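Local coordinates for protein putative oxidoreductase (Staphylococcus aureus subsp. aureus, PDB 3IV4) that probably takes part in thiol-disulfide redox chemistry as a thioredoxin-fold protein of the monothiol bacilliredoxin BrxC family, at residues A[9-14]-A[18-23]; A[64-69]-A[78-83]; A[73-78]-A[86-91]; A[95-100]-A[104-109]. All blocks are in the same frame, centred on the assembly; numbering follows the deposited sequence.

Overall arrangement
The four contacts follow the chain of a single thioredoxin-fold domain, whose mixed sheet runs in the order 8-10, 57-61, 26-32, 84-89, 92-98. Contact 1 comes first, at edge strand 8-10 and helix 14-23. Contacts 2 and 3 interleave along the chain, share helix 66-76 and Val78, and have centres about 12 Å apart. Contact 4 closes the fold at the other edge strand, 92-98, its centre about 20 Å from that of contact 1. A salt bridge from Glu18 to Lys75 joins contacts 1 and 3, while neighbouring strands 84-89 and 92-98 join contacts 3 and 4. Together they tie helices on both sides to the central sheet.

Contact 1 of 4, residues A[9-14]-A[18-23]; sequences IKLSSI and EQVIEE
Leu11 and Val20 meet at the start of the thioredoxin fold, where the chain leaves edge strand 8-10 and turns into helix 14-23, the helix of the first beta-alpha-beta crossover. Their branches cross obliquely and only the ends touch, Leu11 CD2 lying 3.8 Å from Val20 CG2. Leu11 sends its side chain at the helix with CG anti to its own carbonyl carbon (chi1 -59°), while Val20 presents CG2, the branch anti to its carbonyl carbon. Val20 was modelled in two conformers, so this exact fit belongs to one of them. Around the pair, Tyr58 of strand 57-61 touches both residues, which places them in the apolar layer between helix and sheet.

At the start of the helix the link is polar. Ile14 O accepts from Glu18 N at 2.9 Å in a nearly straight bond, the N-H...O angle being 178°; this is a first-turn helix bond. Ser13 stands at the N-cap, with OG bonded to Gln16 N. Glu18 then passes along the Ile14 carbonyl, bending at chi2 (-79°) so that its carboxylate leaves the turn for helix 66-76. There OE2 is held twice, by a salt bridge to Lys75 and a hydrogen bond to Tyr71 OH. Close to the helix start, the methylene CB of Glu18 lies 3.7 Å from Ile14 O.

Contact 2 of 4, residues A[64-69]-A[78-83]; sequences QERDLS and VKHESP
The His80 ring and the Arg66 guanidinium stand almost perpendicular, their planes 86° apart. His80 CE1 lies in the guanidinium plane, at its edge, 3.8 Å from Arg66 NH1. One water sits in plane at the edge of both groups: it accepts from Arg66 NH1 at 3.2 Å and is hydrogen-bonded to His80 NE2 at 2.9 Å. Because Arg66 was modelled in two conformers, this bridge describes one of them. Ser69 comes at the ring obliquely from three residues further along the helix, with OG 3.1 Å from His80 ND1; the angle is too poor for a hydrogen bond.

In the thioredoxin fold, this joins the first turn of helix 66-76 to the loop that leads into strand 84-89. The loop carries the cis-proline that marks the family, here Pro83, which packs on Ile38, Ser39 and Ala42 of helix 37-53.

His80 is directed at the helix with its ring anti to the backbone N (chi1 172°), and this brings ND1 close to the Ser69 hydroxyl. The stronger polar partner of ND1 lies elsewhere, however: Lys31 NZ is hydrogen-bonded both to it and to Ser69 O, so a single ammonium group spans loop and helix. The ring is therefore gripped at both nitrogens, by lysine at ND1 and by water at NE2, which should restrict its rotation. Beyond it, Ser82 OG is hydrogen-bonded to Ser33 OG.

Contact 3 of 4, residues A[73-78]-A[86-91]; sequences AKKTNV and FYFVNG
The C-terminal end of helix 66-76 packs on strand 84-89 of the thioredoxin-fold sheet, with Thr76 set against Phe86 and Phe88. An ST turn closes the helix: Thr76 OG1 accepts from Val78 N at 3.2 Å, while the same hydroxyl donates to Ile72 O one turn back. Thr76 can do both because OG1 sits between its backbone N and carbonyl carbon (chi1 61°), an otherwise crowded position. That rotation also sends CG2 toward the strand.

The threonine side chain lies at a slant to the Phe86 side chain, with CG2 3.7 Å from Phe86 CE1 and OG1 3.6 Å from the same carbon. CG2 also reaches Phe88 CZ at 3.9 Å, so one methyl bridges two rings from alternate residues of the strand. Val78, just past the helix, comes up at the edge of the Phe86 ring near its plane, CB lying 4.1 Å from CE1.

At the far end the link is water-mediated. Lys75 NZ donates to a water at 2.8 Å, and that water donates to Gly91 O at 2.6 Å, in the tight turn between strands 84-89 and 92-98. The lysine was modelled in two conformers, so the bridge describes one of them; in that copy the ammonium also forms a salt bridge with Glu18. Apolar contact thus fixes the helix end on the sheet, while in this conformer the lysine charge may polarise the water toward the Gly91 carbonyl.

Contact 4 of 4, residues A[95-100]-A[104-109]; sequences WNRDHG and VSSLAQ
Trp95 NE1 and Ser106 O, the indole and helix carbonyl that face each other across this contact, share one water. It accepts from Trp95 NE1 at 2.8 Å and donates both its hydrogens, to Ser106 O and to Gln109 OE1, each at 3.0 Å. Three groups from strand and helix therefore fix its orientation.

Beside the water the indole packs directly on the helix. Its outer six-membered rim carries the contact: Trp95 CH2 lies 3.6 Å from Leu107 CD2, the two side chains crossing at about a right angle, and Ser106 OG lies in the ring plane at the edge, 3.7 Å from Trp95 CZ2. The Ser106 hydroxyl is hydrogen-bonded to Asp101 O, which holds it there. The Trp95 ring stands anti to its backbone N (chi1 170°), reaching across to the C-terminal helix of the thioredoxin fold, whose residues 104-109 run nearly antiparallel to strand residues 95-98 (165°). Leu107 continues inward to Phe49 of helix 37-53.

Arg97 covers the polar side. Its guanidinium places one face over Trp95 NE1 and the water; NH1 donates to Asn96 O at 2.9 Å, the oxygen lying in the guanidinium plane but the donor tilted from the carbonyl plane. The interface mixes apolar and polar contact: the indole packs on Leu107, one ordered water links its N-H to the Ser106 carbonyl, and the arginine charge lying over that water probably strengthens its polarisation.

Contact 1 of 4, residues A[9-14]-A[18-23]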
loop_
_atom_site.group_PDB
_atom_site.type_symbol
_atom_site.label_atom_id
_atom_site.label_comp_id
_atom_site.label_asym_id
_atom_site.label_seq_id
_atom_site.Cartn_x
_atom_site.Cartn_y
_atom_site.Cartn_z
ATOM N N ILE A 9 3.865 0.618 7.708
ATOM C CA ILE A 9 3.067 0.604 8.934
ATOM C C ILE A 9 1.722 -0.096 8.709
ATOM O O ILE A 9 0.991 0.222 7.773
ATOM C CB ILE A 9 2.807 2.031 9.442
ATOM C CG1 ILE A 9 4.119 2.786 9.658
ATOM C CG2 ILE A 9 1.920 2.016 10.705
ATOM C CD1 ILE A 9 3.954 4.296 9.720
ATOM N N LYS A 10 1.380 -1.037 9.587
ATOM C CA LYS A 10 0.137 -1.795 9.433
ATOM C C LYS A 10 -1.121 -0.993 9.768
ATOM O O LYS A 10 -1.185 -0.322 10.801
ATOM C CB LYS A 10 0.172 -3.075 10.272
ATOM C CG LYS A 10 -0.904 -4.076 9.855
ATOM C CD LYS A 10 -0.723 -5.417 10.534
ATOM C CE LYS A 10 -0.992 -5.325 12.006
ATOM N NZ LYS A 10 -0.450 -6.548 12.672
ATOM N N LEU A 11 -2.112 -1.076 8.878
ATOM C CA LEU A 11 -3.467 -0.557 9.138
ATOM C C LEU A 11 -4.379 -1.684 9.583
ATOM O O LEU A 11 -4.359 -2.776 9.011
ATOM C CB LEU A 11 -4.059 0.055 7.867
ATOM C CG LEU A 11 -3.308 1.215 7.218
ATOM C CD1 LEU A 11 -3.804 1.412 5.797
ATOM C CD2 LEU A 11 -3.468 2.488 8.030
ATOM N N SER A 12 -5.181 -1.411 10.610
ATOM C CA SER A 12 -6.103 -2.429 11.124
ATOM C C SER A 12 -7.569 -2.026 11.089
ATOM O O SER A 12 -8.419 -2.781 11.568
ATOM C CB SER A 12 -5.736 -2.799 12.561
ATOM O OG SER A 12 -5.826 -1.667 13.410
ATOM N N SER A 13 -7.874 -0.840 10.562
ATOM C CA SER A 13 -9.269 -0.421 10.465
ATOM C C SER A 13 -9.531 0.586 9.381
ATOM O O SER A 13 -8.629 1.301 8.931
ATOM C CB SER A 13 -9.754 0.149 11.805
ATOM O OG SER A 13 -9.125 1.388 12.116
ATOM N N ILE A 14 -10.802 0.665 8.999
ATOM C CA ILE A 14 -11.274 1.730 8.124
ATOM C C ILE A 14 -11.008 3.128 8.745
ATOM O O ILE A 14 -10.554 4.032 8.047
ATOM C CB ILE A 14 -12.770 1.524 7.766
ATOM C CG1 ILE A 14 -12.929 0.246 6.955
ATOM C CG2 ILE A 14 -13.317 2.713 6.973
ATOM C CD1 ILE A 14 -14.327 -0.257 6.878
ATOM N N GLU A 18 -8.824 6.011 6.727
ATOM C CA GLU A 18 -9.297 7.374 6.470
ATOM C C GLU A 18 -8.435 8.418 7.173
ATOM O O GLU A 18 -8.183 9.498 6.615
ATOM C CB GLU A 18 -10.809 7.539 6.749
ATOM C CG GLU A 18 -11.678 6.865 5.685
ATOM C CD GLU A 18 -11.834 7.670 4.380
ATOM O OE1 GLU A 18 -11.507 8.871 4.365
ATOM O OE2 GLU A 18 -12.317 7.103 3.373
ATOM N N GLN A 19 -7.982 8.111 8.388
ATOM C CA GLN A 19 -7.129 9.033 9.130
ATOM C C GLN A 19 -5.815 9.272 8.399
ATOM O O GLN A 19 -5.352 10.403 8.270
ATOM C CB GLN A 19 -6.854 8.506 10.540
ATOM C CG GLN A 19 -6.051 9.463 11.394
ATOM C CD GLN A 19 -6.879 10.626 11.922
ATOM O OE1 GLN A 19 -8.097 10.665 11.752
ATOM N NE2 GLN A 19 -6.219 11.574 12.575
ATOM N N VAL A 20 -5.222 8.196 7.907
ATOM C CA VAL A 20 -3.923 8.300 7.266
ATOM C C VAL A 20 -3.965 9.160 5.989
ATOM O O VAL A 20 -3.130 10.050 5.810
ATOM C CB VAL A 20 -3.339 6.902 6.987
ATOM C CG1 VAL A 20 -2.175 7.015 6.067
ATOM C CG2 VAL A 20 -2.940 6.215 8.303
ATOM N N ILE A 21 -4.953 8.916 5.128
ATOM C CA ILE A 21 -5.040 9.571 3.803
ATOM C C ILE A 21 -5.455 11.029 3.953
ATOM O O ILE A 21 -5.191 11.843 3.082
ATOM C CB ILE A 21 -5.926 8.815 2.761
ATOM C CG1 ILE A 21 -7.409 8.879 3.163
ATOM C CG2 ILE A 21 -5.415 7.393 2.529
ATOM C CD1 ILE A 21 -8.354 8.258 2.156
ATOM N N GLU A 22 -6.078 11.351 5.081
ATOM C CA GLU A 22 -6.390 12.728 5.436
ATOM C C GLU A 22 -5.177 13.490 5.982
ATOM O O GLU A 22 -4.918 14.631 5.576
ATOM C CB GLU A 22 -7.547 12.744 6.449
ATOM C CG GLU A 22 -7.767 14.083 7.179
ATOM C CD GLU A 22 -8.249 15.183 6.247
ATOM O OE1 GLU A 22 -8.902 14.861 5.221
ATOM O OE2 GLU A 22 -7.978 16.373 6.539
ATOM N N GLU A 23 -4.437 12.850 6.883
ATOM C CA GLU A 23 -3.340 13.502 7.601
ATOM C C GLU A 23 -2.082 13.668 6.763
ATOM O O GLU A 23 -1.264 14.545 7.038
ATOM C CB GLU A 23 -2.972 12.712 8.852
ATOM C CG GLU A 23 -3.940 12.854 10.004
ATOM C CD GLU A 23 -3.372 12.263 11.290
ATOM O OE1 GLU A 23 -2.838 11.125 11.267
ATOM O OE2 GLU A 23 -3.452 12.944 12.331
#

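Contact 2 of 4, residues A[64-69]-A[78-83]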
loop_
_atom_site.group_PDB
_atom_site.type_symbol
_atom_site.label_atom_id
_atom_site.label_comp_id
_atom_site.label_asym_id
_atom_site.label_seq_id
_atom_site.Cartn_x
_atom_site.Cartn_y
_atom_site.Cartn_z
ATOM N N GLN A 64 -6.681 -10.798 7.274
ATOM C CA GLN A 64 -7.011 -10.396 8.632
ATOM C C GLN A 64 -7.922 -9.184 8.708
ATOM O O GLN A 64 -8.544 -8.927 9.741
ATOM C CB GLN A 64 -5.732 -10.139 9.450
ATOM C CG GLN A 64 -4.770 -11.356 9.573
ATOM C CD GLN A 64 -5.421 -12.647 10.092
ATOM O OE1 GLN A 64 -6.226 -12.618 11.021
ATOM N NE2 GLN A 64 -5.039 -13.790 9.501
ATOM N N GLU A 65 -7.989 -8.418 7.624
ATOM C CA GLU A 65 -8.719 -7.149 7.637
ATOM C C GLU A 65 -9.574 -7.044 6.383
ATOM O O GLU A 65 -9.412 -6.113 5.566
ATOM C CB GLU A 65 -7.734 -5.968 7.713
ATOM C CG GLU A 65 -6.773 -6.011 8.911
ATOM C CD GLU A 65 -7.477 -5.924 10.262
ATOM O OE1 GLU A 65 -8.656 -5.532 10.311
ATOM O OE2 GLU A 65 -6.853 -6.256 11.290
ATOM N N ARG A 66 -10.495 -7.989 6.203
ATOM C CA ARG A 66 -11.363 -7.989 5.021
ATOM C C ARG A 66 -12.268 -6.748 4.948
ATOM O O ARG A 66 -12.454 -6.169 3.866
ATOM C CB ARG A 66 -12.187 -9.282 4.943
ATOM C CG ARG A 66 -11.368 -10.532 4.654
ATOM C CD ARG A 66 -11.572 -11.030 3.232
ATOM N NE ARG A 66 -10.601 -10.513 2.271
ATOM C CZ ARG A 66 -9.686 -11.264 1.660
ATOM N NH1 ARG A 66 -8.841 -10.719 0.794
ATOM N NH2 ARG A 66 -9.621 -12.568 1.904
ATOM N N ASP A 67 -12.816 -6.310 6.078
ATOM C CA ASP A 67 -13.624 -5.087 6.037
ATOM C C ASP A 67 -12.852 -3.986 5.341
ATOM O O ASP A 67 -13.351 -3.367 4.393
ATOM C CB ASP A 67 -14.035 -4.616 7.426
ATOM C CG ASP A 67 -15.277 -5.307 7.919
ATOM O OD1 ASP A 67 -15.935 -5.977 7.098
ATOM O OD2 ASP A 67 -15.591 -5.169 9.110
ATOM N N LEU A 68 -11.628 -3.762 5.814
ATOM C CA LEU A 68 -10.780 -2.681 5.314
ATOM C C LEU A 68 -10.428 -2.927 3.845
ATOM O O LEU A 68 -10.448 -1.990 3.034
ATOM C CB LEU A 68 -9.509 -2.518 6.168
ATOM C CG LEU A 68 -8.501 -1.487 5.623
ATOM C CD1 LEU A 68 -9.114 -0.106 5.380
ATOM C CD2 LEU A 68 -7.283 -1.393 6.532
ATOM N N SER A 69 -10.107 -4.172 3.501
ATOM C CA SER A 69 -9.766 -4.511 2.117
ATOM C C SER A 69 -10.944 -4.179 1.172
ATOM O O SER A 69 -10.752 -3.570 0.103
ATOM C CB SER A 69 -9.346 -5.978 1.986
ATOM O OG SER A 69 -8.938 -6.239 0.663
ATOM N N VAL A 78 -11.709 0.113 -7.599
ATOM C CA VAL A 78 -10.777 -0.828 -8.181
ATOM C C VAL A 78 -11.011 -2.194 -7.540
ATOM O O VAL A 78 -10.901 -2.341 -6.324
ATOM C CB VAL A 78 -9.314 -0.367 -7.980
ATOM C CG1 VAL A 78 -8.349 -1.414 -8.505
ATOM C CG2 VAL A 78 -9.079 0.971 -8.702
ATOM N N LYS A 79 -11.355 -3.195 -8.345
ATOM C CA LYS A 79 -11.665 -4.502 -7.773
ATOM C C LYS A 79 -10.444 -5.097 -7.085
ATOM O O LYS A 79 -9.294 -4.879 -7.483
ATOM C CB LYS A 79 -12.264 -5.462 -8.803
ATOM C CG LYS A 79 -13.676 -5.067 -9.280
ATOM C CD LYS A 79 -14.779 -5.307 -8.252
ATOM C CE LYS A 79 -16.045 -4.556 -8.631
ATOM N NZ LYS A 79 -15.841 -3.072 -8.464
ATOM N N HIS A 80 -10.730 -5.811 -6.014
ATOM C CA HIS A 80 -9.698 -6.327 -5.152
ATOM C C HIS A 80 -8.687 -7.242 -5.853
ATOM O O HIS A 80 -9.067 -8.144 -6.601
ATOM C CB HIS A 80 -10.335 -7.085 -3.995
ATOM C CG HIS A 80 -9.332 -7.811 -3.170
ATOM N ND1 HIS A 80 -8.516 -7.155 -2.277
ATOM C CD2 HIS A 80 -8.953 -9.111 -3.150
ATOM C CE1 HIS A 80 -7.702 -8.026 -1.709
ATOM N NE2 HIS A 80 -7.941 -9.219 -2.225
ATOM N N GLU A 81 -7.399 -7.015 -5.591
ATOM C CA GLU A 81 -6.334 -7.965 -5.935
ATOM C C GLU A 81 -5.408 -8.001 -4.746
ATOM O O GLU A 81 -5.420 -7.095 -3.907
ATOM C CB GLU A 81 -5.509 -7.523 -7.151
ATOM C CG GLU A 81 -6.304 -7.263 -8.418
ATOM C CD GLU A 81 -6.714 -8.522 -9.154
ATOM O OE1 GLU A 81 -6.305 -9.647 -8.774
ATOM O OE2 GLU A 81 -7.457 -8.365 -10.142
ATOM N N SER A 82 -4.568 -9.030 -4.699
ATOM C CA SER A 82 -3.470 -9.034 -3.750
ATOM C C SER A 82 -2.249 -9.695 -4.386
ATOM O O SER A 82 -2.362 -10.771 -4.985
ATOM C CB SER A 82 -3.869 -9.704 -2.444
ATOM O OG SER A 82 -2.882 -9.450 -1.469
ATOM N N PRO A 83 -1.081 -9.047 -4.301
ATOM C CA PRO A 83 -0.829 -7.747 -3.696
ATOM C C PRO A 83 -1.360 -6.630 -4.597
ATOM O O PRO A 83 -1.429 -6.793 -5.808
ATOM C CB PRO A 83 0.696 -7.694 -3.632
ATOM C CG PRO A 83 1.142 -8.482 -4.805
ATOM C CD PRO A 83 0.137 -9.604 -4.922
HETATM O O HOH W 1 -6.866 -11.787 -1.433
#

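Contact 3 of 4, residues A[73-78]-A[86-91]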
loop_
_atom_site.group_PDB
_atom_site.type_symbol
_atom_site.label_atom_id
_atom_site.label_comp_id
_atom_site.label_asym_id
_atom_site.label_seq_id
_atom_site.Cartn_x
_atom_site.Cartn_y
_atom_site.Cartn_z
ATOM N N ALA A 73 -11.431 -1.190 -1.898
ATOM C CA ALA A 73 -11.988 -1.473 -3.209
ATOM C C ALA A 73 -13.136 -0.505 -3.540
ATOM O O ALA A 73 -13.208 0.017 -4.660
ATOM C CB ALA A 73 -12.437 -2.913 -3.295
ATOM N N LYS A 74 -14.022 -0.255 -2.574
ATOM C CA LYS A 74 -15.144 0.668 -2.790
ATOM C C LYS A 74 -14.703 2.129 -2.762
ATOM O O LYS A 74 -15.382 3.007 -3.287
ATOM C CB LYS A 74 -16.254 0.452 -1.755
ATOM C CG LYS A 74 -17.568 -0.023 -2.337
ATOM C CD LYS A 74 -17.552 -1.508 -2.620
ATOM C CE LYS A 74 -18.960 -2.068 -2.575
ATOM N NZ LYS A 74 -19.554 -2.128 -1.203
ATOM N N LYS A 75 -13.572 2.388 -2.124
ATOM C CA LYS A 75 -13.046 3.738 -2.007
ATOM C C LYS A 75 -12.512 4.223 -3.351
ATOM O O LYS A 75 -12.552 5.413 -3.662
ATOM C CB LYS A 75 -11.918 3.725 -0.976
ATOM C CG LYS A 75 -11.127 5.008 -0.854
ATOM C CD LYS A 75 -11.982 6.129 -0.325
ATOM C CE LYS A 75 -11.200 7.446 -0.237
ATOM N NZ LYS A 75 -11.867 8.375 0.723
ATOM N N THR A 76 -12.014 3.273 -4.135
ATOM C CA THR A 76 -11.244 3.528 -5.354
ATOM C C THR A 76 -11.964 3.031 -6.595
ATOM O O THR A 76 -11.555 3.328 -7.727
ATOM C CB THR A 76 -9.880 2.772 -5.258
ATOM O OG1 THR A 76 -10.129 1.358 -5.138
ATOM C CG2 THR A 76 -9.056 3.257 -4.051
ATOM N N ASN A 77 -13.052 2.286 -6.398
ATOM C CA ASN A 77 -13.673 1.529 -7.482
ATOM C C ASN A 77 -12.735 0.624 -8.284
ATOM O O ASN A 77 -12.944 0.374 -9.473
ATOM C CB ASN A 77 -14.494 2.428 -8.407
ATOM C CG ASN A 77 -15.614 1.664 -9.067
ATOM O OD1 ASN A 77 -16.099 0.657 -8.524
ATOM N ND2 ASN A 77 -16.017 2.104 -10.247
ATOM N N VAL A 78 -11.709 0.113 -7.599
ATOM C CA VAL A 78 -10.777 -0.828 -8.181
ATOM C C VAL A 78 -11.011 -2.194 -7.540
ATOM O O VAL A 78 -10.901 -2.341 -6.324
ATOM C CB VAL A 78 -9.314 -0.367 -7.980
ATOM C CG1 VAL A 78 -8.349 -1.414 -8.505
ATOM C CG2 VAL A 78 -9.079 0.971 -8.702
ATOM N N PHE A 86 -1.659 1.255 -3.903
ATOM C CA PHE A 86 -2.395 2.467 -4.248
ATOM C C PHE A 86 -1.582 3.670 -3.808
ATOM O O PHE A 86 -0.861 3.615 -2.819
ATOM C CB PHE A 86 -3.708 2.521 -3.459
ATOM C CG PHE A 86 -4.691 1.482 -3.846
ATOM C CD1 PHE A 86 -5.612 1.738 -4.861
ATOM C CD2 PHE A 86 -4.708 0.226 -3.215
ATOM C CE1 PHE A 86 -6.539 0.770 -5.243
ATOM C CE2 PHE A 86 -5.629 -0.732 -3.590
ATOM C CZ PHE A 86 -6.541 -0.461 -4.607
ATOM N N TYR A 87 -1.738 4.757 -4.550
ATOM C CA TYR A 87 -1.129 6.035 -4.202
ATOM C C TYR A 87 -2.228 7.065 -4.089
ATOM O O TYR A 87 -3.004 7.271 -5.046
ATOM C CB TYR A 87 -0.127 6.447 -5.269
ATOM C CG TYR A 87 0.660 7.716 -4.995
ATOM C CD1 TYR A 87 1.198 7.988 -3.732
ATOM C CD2 TYR A 87 0.891 8.624 -6.021
ATOM C CE1 TYR A 87 1.946 9.162 -3.500
ATOM C CE2 TYR A 87 1.639 9.785 -5.810
ATOM C CZ TYR A 87 2.159 10.050 -4.548
ATOM O OH TYR A 87 2.900 11.218 -4.359
ATOM N N PHE A 88 -2.302 7.676 -2.909
ATOM C CA PHE A 88 -3.274 8.745 -2.614
ATOM C C PHE A 88 -2.602 10.096 -2.472
ATOM O O PHE A 88 -1.605 10.239 -1.762
ATOM C CB PHE A 88 -4.053 8.446 -1.323
ATOM C CG PHE A 88 -4.887 7.210 -1.403
ATOM C CD1 PHE A 88 -6.219 7.271 -1.820
ATOM C CD2 PHE A 88 -4.328 5.962 -1.110
ATOM C CE1 PHE A 88 -6.992 6.104 -1.918
ATOM C CE2 PHE A 88 -5.097 4.791 -1.206
ATOM C CZ PHE A 88 -6.418 4.854 -1.602
ATOM N N VAL A 89 -3.153 11.073 -3.185
ATOM C CA VAL A 89 -2.658 12.444 -3.108
ATOM C C VAL A 89 -3.819 13.283 -2.600
ATOM O O VAL A 89 -4.866 13.330 -3.227
ATOM C CB VAL A 89 -2.168 12.958 -4.483
ATOM C CG1 VAL A 89 -1.828 14.444 -4.404
ATOM C CG2 VAL A 89 -0.963 12.150 -4.954
ATOM N N ASN A 90 -3.631 13.932 -1.446
ATOM C CA ASN A 90 -4.726 14.642 -0.768
ATOM C C ASN A 90 -6.021 13.826 -0.683
ATOM O O ASN A 90 -7.123 14.338 -0.942
ATOM C CB ASN A 90 -5.005 15.977 -1.458
ATOM C CG ASN A 90 -3.914 16.991 -1.225
ATOM O OD1 ASN A 90 -3.181 17.350 -2.141
ATOM N ND2 ASN A 90 -3.802 17.455 0.001
ATOM N N GLY A 91 -5.887 12.553 -0.327
ATOM C CA GLY A 91 -7.029 11.697 -0.093
ATOM C C GLY A 91 -7.641 11.032 -1.306
ATOM O O GLY A 91 -8.593 10.264 -1.165
HETATM O O HOH W 2 -10.492 10.778 0.543
#

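Contact 4 of 4, residues A[95-100]-A[104-109]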
loop_
_atom_site.group_PDB
_atom_site.type_symbol
_atom_site.label_atom_id
_atom_site.label_comp_id
_atom_site.label_asym_id
_atom_site.label_seq_id
_atom_site.Cartn_x
_atom_site.Cartn_y
_atom_site.Cartn_z
ATOM N N TRP A 95 -3.186 6.454 -8.613
ATOM C CA TRP A 95 -2.431 5.353 -9.228
ATOM C C TRP A 95 -2.710 4.074 -8.465
ATOM O O TRP A 95 -2.897 4.091 -7.237
ATOM C CB TRP A 95 -0.928 5.678 -9.157
ATOM C CG TRP A 95 0.093 4.602 -9.517
ATOM C CD1 TRP A 95 0.767 4.457 -10.712
ATOM C CD2 TRP A 95 0.641 3.603 -8.634
ATOM N NE1 TRP A 95 1.681 3.429 -10.619
ATOM C CE2 TRP A 95 1.632 2.904 -9.353
ATOM C CE3 TRP A 95 0.397 3.251 -7.291
ATOM C CZ2 TRP A 95 2.346 1.849 -8.799
ATOM C CZ3 TRP A 95 1.118 2.219 -6.738
ATOM C CH2 TRP A 95 2.087 1.530 -7.491
ATOM N N ASN A 96 -2.727 2.960 -9.189
ATOM C CA ASN A 96 -2.671 1.650 -8.546
ATOM C C ASN A 96 -1.946 0.660 -9.465
ATOM O O ASN A 96 -1.909 0.852 -10.691
ATOM C CB ASN A 96 -4.077 1.147 -8.206
ATOM C CG ASN A 96 -4.874 0.750 -9.430
ATOM O OD1 ASN A 96 -4.743 -0.359 -9.926
ATOM N ND2 ASN A 96 -5.718 1.657 -9.917
ATOM N N ARG A 97 -1.393 -0.389 -8.864
ATOM C CA ARG A 97 -0.826 -1.510 -9.600
ATOM C C ARG A 97 -1.017 -2.755 -8.776
ATOM O O ARG A 97 -1.208 -2.681 -7.552
ATOM C CB ARG A 97 0.676 -1.329 -9.880
ATOM C CG ARG A 97 1.046 -0.326 -10.963
ATOM C CD ARG A 97 0.454 -0.640 -12.337
ATOM N NE ARG A 97 1.004 0.240 -13.367
ATOM C CZ ARG A 97 0.573 1.480 -13.616
ATOM N NH1 ARG A 97 -0.445 1.992 -12.927
ATOM N NH2 ARG A 97 1.158 2.208 -14.568
ATOM N N ASP A 98 -0.935 -3.911 -9.422
ATOM C CA ASP A 98 -1.060 -5.148 -8.670
ATOM C C ASP A 98 -0.038 -6.167 -9.131
ATOM O O ASP A 98 0.609 -5.987 -10.169
ATOM C CB ASP A 98 -2.486 -5.715 -8.757
ATOM C CG ASP A 98 -2.921 -5.953 -10.178
ATOM O OD1 ASP A 98 -2.475 -6.954 -10.784
ATOM O OD2 ASP A 98 -3.734 -5.147 -10.700
ATOM N N HIS A 99 0.117 -7.217 -8.320
ATOM C CA HIS A 99 1.060 -8.311 -8.607
ATOM C C HIS A 99 2.448 -7.804 -8.948
ATOM O O HIS A 99 2.936 -6.879 -8.292
ATOM C CB HIS A 99 0.474 -9.287 -9.643
ATOM C CG HIS A 99 -0.814 -9.904 -9.202
ATOM N ND1 HIS A 99 -2.036 -9.314 -9.435
ATOM C CD2 HIS A 99 -1.075 -11.054 -8.532
ATOM C CE1 HIS A 99 -2.991 -10.057 -8.901
ATOM N NE2 HIS A 99 -2.434 -11.127 -8.360
ATOM N N GLY A 100 3.092 -8.384 -9.960
ATOM C CA GLY A 100 4.448 -7.981 -10.313
ATOM C C GLY A 100 4.656 -6.569 -10.819
ATOM O O GLY A 100 5.793 -6.112 -10.928
ATOM N N VAL A 104 9.866 -0.993 -7.422
ATOM C CA VAL A 104 10.416 0.303 -7.048
ATOM C C VAL A 104 10.277 1.340 -8.161
ATOM O O VAL A 104 10.043 2.519 -7.890
ATOM C CB VAL A 104 11.885 0.198 -6.625
ATOM C CG1 VAL A 104 12.419 1.584 -6.335
ATOM C CG2 VAL A 104 12.025 -0.721 -5.407
ATOM N N SER A 105 10.397 0.905 -9.410
ATOM C CA SER A 105 10.240 1.831 -10.534
ATOM C C SER A 105 8.791 2.270 -10.778
ATOM O O SER A 105 8.550 3.438 -11.091
ATOM C CB SER A 105 10.884 1.289 -11.811
ATOM O OG SER A 105 10.488 -0.043 -12.095
ATOM N N SER A 106 7.824 1.364 -10.639
ATOM C CA SER A 106 6.433 1.772 -10.822
ATOM C C SER A 106 5.940 2.673 -9.696
ATOM O O SER A 106 5.191 3.625 -9.933
ATOM C CB SER A 106 5.513 0.581 -11.036
ATOM O OG SER A 106 5.292 -0.135 -9.832
ATOM N N LEU A 107 6.375 2.381 -8.471
ATOM C CA LEU A 107 6.072 3.242 -7.336
ATOM C C LEU A 107 6.649 4.631 -7.570
ATOM O O LEU A 107 5.994 5.638 -7.305
ATOM C CB LEU A 107 6.593 2.616 -6.035
ATOM C CG LEU A 107 5.849 1.341 -5.578
ATOM C CD1 LEU A 107 6.722 0.470 -4.686
ATOM C CD2 LEU A 107 4.557 1.690 -4.846
ATOM N N ALA A 108 7.867 4.683 -8.101
ATOM C CA ALA A 108 8.486 5.975 -8.399
ATOM C C ALA A 108 7.735 6.748 -9.497
ATOM O O ALA A 108 7.541 7.961 -9.395
ATOM C CB ALA A 108 9.934 5.780 -8.762
ATOM N N GLN A 109 7.268 6.034 -10.514
ATOM C CA GLN A 109 6.476 6.642 -11.583
ATOM C C GLN A 109 5.166 7.212 -11.071
ATOM O O GLN A 109 4.690 8.229 -11.586
ATOM C CB GLN A 109 6.178 5.618 -12.668
ATOM C CG GLN A 109 7.360 5.259 -13.539
ATOM C CD GLN A 109 7.318 3.799 -14.040
ATOM O OE1 GLN A 109 6.253 3.182 -14.146
ATOM N NE2 GLN A 109 8.482 3.250 -14.336
HETATM O O HOH W 3 3.733 3.420 -12.569
#